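Side-chain contacts in iron-binding zinc finger CDGSH type domain-containing protein (Magnetospirillum magneticum, PDB 3TBN), which holds two [2Fe-2S] clusters in tandem CDGSH motifs within one chain, its wider cellular role being unassigned: residues Y30-C35 against A66-C71; A73-A76 against C80-T83. All coordinates share one frame; numbering follows the deposited sequence.

Contact 1. Residues Y30-C35 against A66-C71; sequences YHWCAC and AYFCGC. With FES (Fe2/s2 (inorganic) cluster), chain C; FES (Fe2/s2 (inorganic) cluster), chain B.
The carbonyl oxygen of C69 is gripped by two donors: the indole N-H of W32, with NE1 2.8 Å from C69 O, and the ammonium group of K72, which also bonds C33 O. The indole bond runs almost in the ring plane and meets a lone pair in the carbonyl plane, bent to 156° at the hydrogen. A chi1 of 176°, with CG anti to the backbone N, carries the indole over to C69. Tryptophan suits this buried place by offering an N-H to the carbonyl and carbon edges to C69 and F68. Its benzo edge continues onto the cysteine, W32 CZ2 lying 3.7 Å from C69 CB. Both segments belong to CDGSH-type motifs, and each ends in a Cys-X-Cys pair: C33 and C35 hold the iron atom FE2 of one [2Fe-2S] cluster, C69 and C71 the iron atom FE2 of the other. The indole thus bridges the two cluster-binding halves. Toward the strands, F68 lies at 18° to the five-membered ring, but displaced so far that little of one ring covers the other; W32 CD1 and F68 CD1 approach to 3.9 Å. Phenylalanine suits this place among aromatic neighbours, where F43 packs edge-to-face against it and Y30 CB comes within 4.2 Å of F68 CZ.

Contact 2. Residues A73-A76 against C80-T83; sequences ASKA and CDGT. With FES (Fe2/s2 (inorganic) cluster), chain C.
D81 reaches back to K75 across the second cluster-binding loop, and its carboxylate ties together the chain on both sides of the contact. This is the CDGSH motif in its C-D-G-T-H form: C80 SG and H84 ND1 both bind the iron atom FE1 of the [2Fe-2S] cluster. The tight part centres on the aspartate and T83. D81 OD1 closes an Asx turn by accepting T83 N at 3.0 Å, and it also takes the hydroxyl hydrogen of T83 OG1 at 2.6 Å. The hydroxyl comes from the syn side and the amide from the anti side, both tilted out of the carboxylate plane, a pair of grips that should limit rotation of the carboxylate. Its other oxygen, D81 OD2, receives the backbone N-H of K75 from above the carboxylate plane at 2.9 Å. Aspartate suits this place because its short side chain has two acceptors to share between the two segments. G82 sits within the Asx turn with phi 92°, where a side chain would strike the preceding carbonyl oxygen. Threonine offers a hydroxyl to the aspartate and a methyl to segment 73-76: T83 CG2 packs 3.4 Å from A73 O and 3.9 Å from A73 CB. Buried S74 makes an ST turn, its OG accepting A76 N at 2.9 Å and also bonded to L79 O; that hydroxyl lies beside D81 CG but is badly angled for a bond to D81 OD1.

The outer side is looser, an exposed lysine chain laid against a hydroxyl. The ammonium group of K75 makes no salt bridge to D81, and K75 CD rests 3.3 Å from T83 OG1, the two side chains crossing at about a right angle.

Overall arrangement
Contact 1 and contact 2 follow one another along the chain, their centres about 10 Å apart, and share one [2Fe-2S] cluster. Contact 1 provides C69 and C71 for the iron atom FE2, whereas contact 2 contributes C80 to the iron atom FE1, completed by H84: the three-cysteine, one-histidine ligation of CDGSH proteins. The two meet directly as well. Y67 O and C80 N lie 2.9 Å apart in a probable hydrogen bond, and C69 SG packs against S74 N at 3.6 Å. Through segment 30-35, contact 1 extends to the other cluster, which lies about 14 Å from the side chain of S74, so contact 2 belongs to one cluster site and contact 1 joins both.

Contact 1. Residues Y30-C35 against A66-C71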
ATOM      1  N   TYR A  30      -4.433  10.939  -3.140  0.96  6.81           N
ATOM      2  CA  TYR A  30      -3.213  10.144  -3.189  0.97  7.24           C
ATOM      3  C   TYR A  30      -3.564   8.761  -3.712  0.95  7.34           C
ATOM      4  O   TYR A  30      -4.639   8.236  -3.439  0.91  9.91           O
ATOM      5  CB  TYR A  30      -2.590  10.046  -1.784  1.00  8.13           C
ATOM      6  CG  TYR A  30      -2.193  11.402  -1.260  0.96  7.08           C
ATOM      7  CD1 TYR A  30      -0.894  11.870  -1.402  0.96  7.37           C
ATOM      8  CD2 TYR A  30      -3.134  12.249  -0.687  0.98  8.03           C
ATOM      9  CE1 TYR A  30      -0.537  13.133  -0.971  0.94  8.06           C
ATOM     10  CE2 TYR A  30      -2.784  13.512  -0.250  0.96  8.07           C
ATOM     11  CZ  TYR A  30      -1.488  13.950  -0.399  0.97  7.81           C
ATOM     12  OH  TYR A  30      -1.153  15.210   0.029  0.95  9.29           O
ATOM     13  N   HIS A  31      -2.652   8.164  -4.460  0.96  6.61           N
ATOM     14  CA  HIS A  31      -2.898   6.862  -5.055  0.96  6.58           C
ATOM     15  C   HIS A  31      -1.917   5.871  -4.465  0.95  6.21           C
ATOM     16  O   HIS A  31      -0.737   5.860  -4.803  0.95  7.00           O
ATOM     17  CB  HIS A  31      -2.802   6.968  -6.573  0.96  8.59           C
ATOM     18  CG  HIS A  31      -3.736   7.990  -7.136  0.92  9.24           C
ATOM     19  ND1 HIS A  31      -5.044   7.698  -7.457  0.88 10.69           N
ATOM     20  CD2 HIS A  31      -3.579   9.314  -7.368  0.87 11.07           C
ATOM     21  CE1 HIS A  31      -5.642   8.791  -7.896  0.87 11.86           C
ATOM     22  NE2 HIS A  31      -4.774   9.785  -7.851  0.85 11.11           N
ATOM     23  N   TRP A  32      -2.413   5.084  -3.520  0.98  6.71           N
ATOM     24  CA  TRP A  32      -1.598   4.136  -2.777  1.00  6.81           C
ATOM     25  C   TRP A  32      -1.278   2.911  -3.611  0.97  6.40           C
ATOM     26  O   TRP A  32      -2.168   2.327  -4.235  0.94  7.06           O
ATOM     27  CB  TRP A  32      -2.368   3.711  -1.534  1.00  7.40           C
ATOM     28  CG  TRP A  32      -1.706   2.661  -0.701  0.98  6.48           C
ATOM     29  CD1 TRP A  32      -0.589   2.808   0.062  0.92  6.89           C
ATOM     30  CD2 TRP A  32      -2.141   1.308  -0.520  0.96  6.46           C
ATOM     31  NE1 TRP A  32      -0.298   1.632   0.709  0.98  6.82           N
ATOM     32  CE2 TRP A  32      -1.236   0.693   0.368  0.97  6.35           C
ATOM     33  CE3 TRP A  32      -3.208   0.558  -1.023  0.96  7.55           C
ATOM     34  CZ2 TRP A  32      -1.371  -0.637   0.771  0.95  7.65           C
ATOM     35  CZ3 TRP A  32      -3.335  -0.765  -0.627  0.97  7.79           C
ATOM     36  CH2 TRP A  32      -2.424  -1.347   0.262  0.97  8.13           C
ATOM     37  N   CYS A  33      -0.007   2.526  -3.615  0.97  6.13           N
ATOM     38  CA  CYS A  33       0.422   1.288  -4.246  0.98  6.01           C
ATOM     39  C   CYS A  33      -0.045   0.084  -3.433  0.91  5.88           C
ATOM     40  O   CYS A  33       0.383  -0.127  -2.302  0.94  6.40           O
ATOM     41  CB  CYS A  33       1.943   1.263  -4.378  0.95  6.35           C
ATOM     42  SG  CYS A  33       2.572  -0.308  -5.043  0.93  5.94           S
ATOM     43  N   ALA A  34      -0.939  -0.701  -4.026  0.97  6.44           N
ATOM     44  CA  ALA A  34      -1.440  -1.917  -3.407  0.95  6.34           C
ATOM     45  C   ALA A  34      -0.592  -3.140  -3.748  0.88  6.11           C
ATOM     46  O   ALA A  34      -0.724  -4.180  -3.105  0.91  7.63           O
ATOM     47  CB  ALA A  34      -2.877  -2.165  -3.833  0.98  8.82           C
ATOM     48  N   CYS A  35       0.256  -3.032  -4.764  0.92  6.85           N
ATOM     49  CA  CYS A  35       0.946  -4.201  -5.305  0.96  6.56           C
ATOM     50  C   CYS A  35       2.350  -4.422  -4.747  0.92  6.09           C
ATOM     51  O   CYS A  35       2.889  -5.521  -4.869  0.93  6.74           O
ATOM     52  CB  CYS A  35       1.001  -4.120  -6.836  0.96  7.25           C
ATOM     53  SG  CYS A  35       2.166  -2.912  -7.524  0.93  6.50           S
ATOM     54  N   ALA A  66      -0.432  10.671   7.377  0.98 10.25           N
ATOM     55  CA  ALA A  66      -1.025   9.379   7.067  0.99  9.54           C
ATOM     56  C   ALA A  66       0.071   8.324   7.069  0.95  8.18           C
ATOM     57  O   ALA A  66       1.105   8.493   6.433  0.90  9.83           O
ATOM     58  CB  ALA A  66      -1.708   9.423   5.713  1.00 13.93           C
ATOM     59  N   TYR A  67      -0.156   7.242   7.800  0.93  7.31           N
ATOM     60  CA  TYR A  67       0.752   6.110   7.828  0.97  7.85           C
ATOM     61  C   TYR A  67       0.259   5.086   6.817  0.97  7.31           C
ATOM     62  O   TYR A  67      -0.585   4.243   7.116  0.91  8.15           O
ATOM     63  CB  TYR A  67       0.832   5.525   9.238  0.98  8.84           C
ATOM     64  CG  TYR A  67       1.514   6.463  10.202  1.00 10.67           C
ATOM     65  CD1 TYR A  67       0.837   7.543  10.747  1.00 13.77           C
ATOM     66  CD2 TYR A  67       2.845   6.285  10.542  0.90 13.75           C
ATOM     67  CE1 TYR A  67       1.465   8.414  11.624  0.86 16.37           C
ATOM     68  CE2 TYR A  67       3.485   7.150  11.417  1.00 17.29           C
ATOM     69  CZ  TYR A  67       2.788   8.213  11.952  0.93 16.85           C
ATOM     70  OH  TYR A  67       3.419   9.073  12.822  0.83 20.62           O
ATOM     71  N   PHE A  68       0.762   5.199   5.595  0.99  6.82           N
ATOM     72  CA  PHE A  68       0.364   4.306   4.524  0.98  6.60           C
ATOM     73  C   PHE A  68       0.991   2.928   4.715  0.95  6.53           C
ATOM     74  O   PHE A  68       2.123   2.800   5.173  0.94  7.80           O
ATOM     75  CB  PHE A  68       0.775   4.887   3.174  1.00  7.62           C
ATOM     76  CG  PHE A  68      -0.043   6.066   2.746  0.99  7.29           C
ATOM     77  CD1 PHE A  68      -1.324   5.895   2.249  0.98  9.25           C
ATOM     78  CD2 PHE A  68       0.473   7.345   2.823  0.98  8.21           C
ATOM     79  CE1 PHE A  68      -2.075   6.983   1.838  0.94 10.70           C
ATOM     80  CE2 PHE A  68      -0.273   8.430   2.413  0.97  9.02           C
ATOM     81  CZ  PHE A  68      -1.546   8.249   1.923  0.96 10.02           C
ATOM     82  N   CYS A  69       0.249   1.892   4.362  0.96  6.23           N
ATOM     83  CA  CYS A  69       0.727   0.529   4.513  0.97  6.50           C
ATOM     84  C   CYS A  69       1.860   0.224   3.527  0.96  6.23           C
ATOM     85  O   CYS A  69       1.734   0.457   2.324  0.94  6.66           O
ATOM     86  CB  CYS A  69      -0.444  -0.436   4.323  1.00  7.12           C
ATOM     87  SG  CYS A  69      -0.009  -2.189   4.262  0.95  6.62           S
ATOM     88  N   GLY A  70       2.972  -0.275   4.056  0.97  6.25           N
ATOM     89  CA  GLY A  70       4.108  -0.690   3.254  0.98  6.68           C
ATOM     90  C   GLY A  70       4.150  -2.182   2.960  0.96  6.61           C
ATOM     91  O   GLY A  70       4.764  -2.601   1.979  0.93  7.16           O
ATOM     92  N   CYS A  71       3.511  -2.986   3.808  0.95  6.53           N
ATOM     93  CA  CYS A  71       3.563  -4.443   3.678  0.99  7.65           C
ATOM     94  C   CYS A  71       2.544  -4.965   2.670  0.93  6.65           C
ATOM     95  O   CYS A  71       2.666  -6.095   2.191  0.91  7.72           O
ATOM     96  CB  CYS A  71       3.352  -5.123   5.039  0.99  8.63           C
ATOM     97  SG  CYS A  71       1.656  -5.074   5.688  0.93  7.58           S
TER
HETATM   98 FE1  FES C  81       1.394  -1.804   8.756  0.92  7.56          FE
HETATM   99 FE2  FES C  81       1.009  -2.868   6.282  0.87  6.54          FE
HETATM  100  S1  FES C  81       2.707  -1.598   6.961  0.94  7.34           S
HETATM  101  S2  FES C  81      -0.330  -3.018   8.046  0.92  7.56           S
HETATM  102 FE1  FES B  80       0.337   0.868  -9.009  0.88  6.48          FE
HETATM  103 FE2  FES B  80       1.587  -0.662  -7.164  0.87  5.65          FE
HETATM  104  S1  FES B  80       2.525   0.561  -8.755  0.92  6.77           S
HETATM  105  S2  FES B  80      -0.606  -0.307  -7.347  0.93  6.56           S

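Contact 2. Residues A73-A76 against C80-T83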
ATOM      1  N   ALA A  73      -0.492  -5.757   3.202  0.98  7.60           N
ATOM      2  CA  ALA A  73      -1.407  -6.732   3.787  0.99  8.80           C
ATOM      3  C   ALA A  73      -2.416  -6.129   4.775  0.92  8.16           C
ATOM      4  O   ALA A  73      -3.188  -6.862   5.382  0.92  9.48           O
ATOM      5  CB  ALA A  73      -0.618  -7.849   4.458  0.99 11.07           C
ATOM      6  N   SER A  74      -2.430  -4.810   4.940  0.96  8.46           N
ATOM      7  CA  SER A  74      -3.406  -4.192   5.828  0.96  8.68           C
ATOM      8  C   SER A  74      -4.818  -4.655   5.495  0.96  8.88           C
ATOM      9  O   SER A  74      -5.180  -4.787   4.326  0.90  9.42           O
ATOM     10  CB  SER A  74      -3.349  -2.677   5.714  0.98  8.85           C
ATOM     11  OG  SER A  74      -4.379  -2.108   6.499  0.92  9.06           O
ATOM     12  N   LYS A  75      -5.622  -4.879   6.529  0.95  9.78           N
ATOM     13  CA  LYS A  75      -7.031  -5.193   6.338  1.00 11.77           C
ATOM     14  C   LYS A  75      -7.874  -3.927   6.179  0.90 12.20           C
ATOM     15  O   LYS A  75      -9.079  -4.006   5.946  0.86 15.01           O
ATOM     16  CB  LYS A  75      -7.558  -6.037   7.501  1.00 17.90           C
ATOM     17  CG  LYS A  75      -7.197  -7.516   7.417  0.83 27.05           C
ATOM     18  CD  LYS A  75      -5.761  -7.782   7.828  0.81 33.41           C
ATOM     19  CE  LYS A  75      -5.567  -9.226   8.285  0.70 38.65           C
ATOM     20  NZ  LYS A  75      -5.548 -10.201   7.160  0.76 45.43           N
ATOM     21  N   ALA A  76      -7.236  -2.766   6.313  0.97 11.11           N
ATOM     22  CA  ALA A  76      -7.903  -1.477   6.154  1.00 12.11           C
ATOM     23  C   ALA A  76      -7.100  -0.605   5.192  0.93 10.09           C
ATOM     24  O   ALA A  76      -6.694   0.505   5.531  0.90 10.41           O
ATOM     25  CB  ALA A  76      -8.047  -0.791   7.501  0.99 17.03           C
ATOM     26  N   CYS A  80      -1.885   1.692   7.365  0.97  7.29           N
ATOM     27  CA  CYS A  80      -1.352   0.668   8.250  0.98  8.06           C
ATOM     28  C   CYS A  80      -2.341   0.364   9.368  0.90  7.46           C
ATOM     29  O   CYS A  80      -2.845   1.278  10.021  0.88  8.52           O
ATOM     30  CB  CYS A  80      -0.032   1.164   8.846  0.99  9.17           C
ATOM     31  SG  CYS A  80       0.750   0.045  10.022  0.94  8.67           S
ATOM     32  N   ASP A  81      -2.618  -0.919   9.582  0.97  8.14           N
ATOM     33  CA  ASP A  81      -3.460  -1.341  10.697  0.96  8.18           C
ATOM     34  C   ASP A  81      -2.727  -2.305  11.626  0.92  8.03           C
ATOM     35  O   ASP A  81      -3.337  -2.924  12.499  0.92  9.05           O
ATOM     36  CB  ASP A  81      -4.771  -1.960  10.201  0.98  9.12           C
ATOM     37  CG  ASP A  81      -4.585  -3.325   9.574  0.90  9.42           C
ATOM     38  OD1 ASP A  81      -3.431  -3.751   9.380  0.85  9.21           O
ATOM     39  OD2 ASP A  81      -5.604  -3.970   9.254  0.83 10.70           O
ATOM     40  N   GLY A  82      -1.415  -2.416  11.446  0.97  8.76           N
ATOM     41  CA  GLY A  82      -0.589  -3.266  12.285  0.97 10.00           C
ATOM     42  C   GLY A  82      -0.386  -4.682  11.773  0.98  9.60           C
ATOM     43  O   GLY A  82       0.346  -5.456  12.386  0.94  9.88           O
ATOM     44  N   THR A  83      -1.017  -5.030  10.657  0.93  9.30           N
ATOM     45  CA  THR A  83      -0.893  -6.375  10.103  0.92  9.75           C
ATOM     46  C   THR A  83       0.567  -6.728   9.816  0.87  9.32           C
ATOM     47  O   THR A  83       0.958  -7.887   9.914  0.90 11.10           O
ATOM     48  CB  THR A  83      -1.745  -6.533   8.834  0.96 11.55           C
ATOM     49  OG1 THR A  83      -3.129  -6.370   9.172  0.93 11.25           O
ATOM     50  CG2 THR A  83      -1.539  -7.907   8.210  1.00 14.83           C
TER
HETATM   51 FE1  FES C  81       1.394  -1.804   8.756  0.92  7.56          FE
HETATM   52 FE2  FES C  81       1.009  -2.868   6.282  0.87  6.54          FE
HETATM   53  S1  FES C  81       2.707  -1.598   6.961  0.94  7.34           S
HETATM   54  S2  FES C  81      -0.330  -3.018   8.046  0.92  7.56           S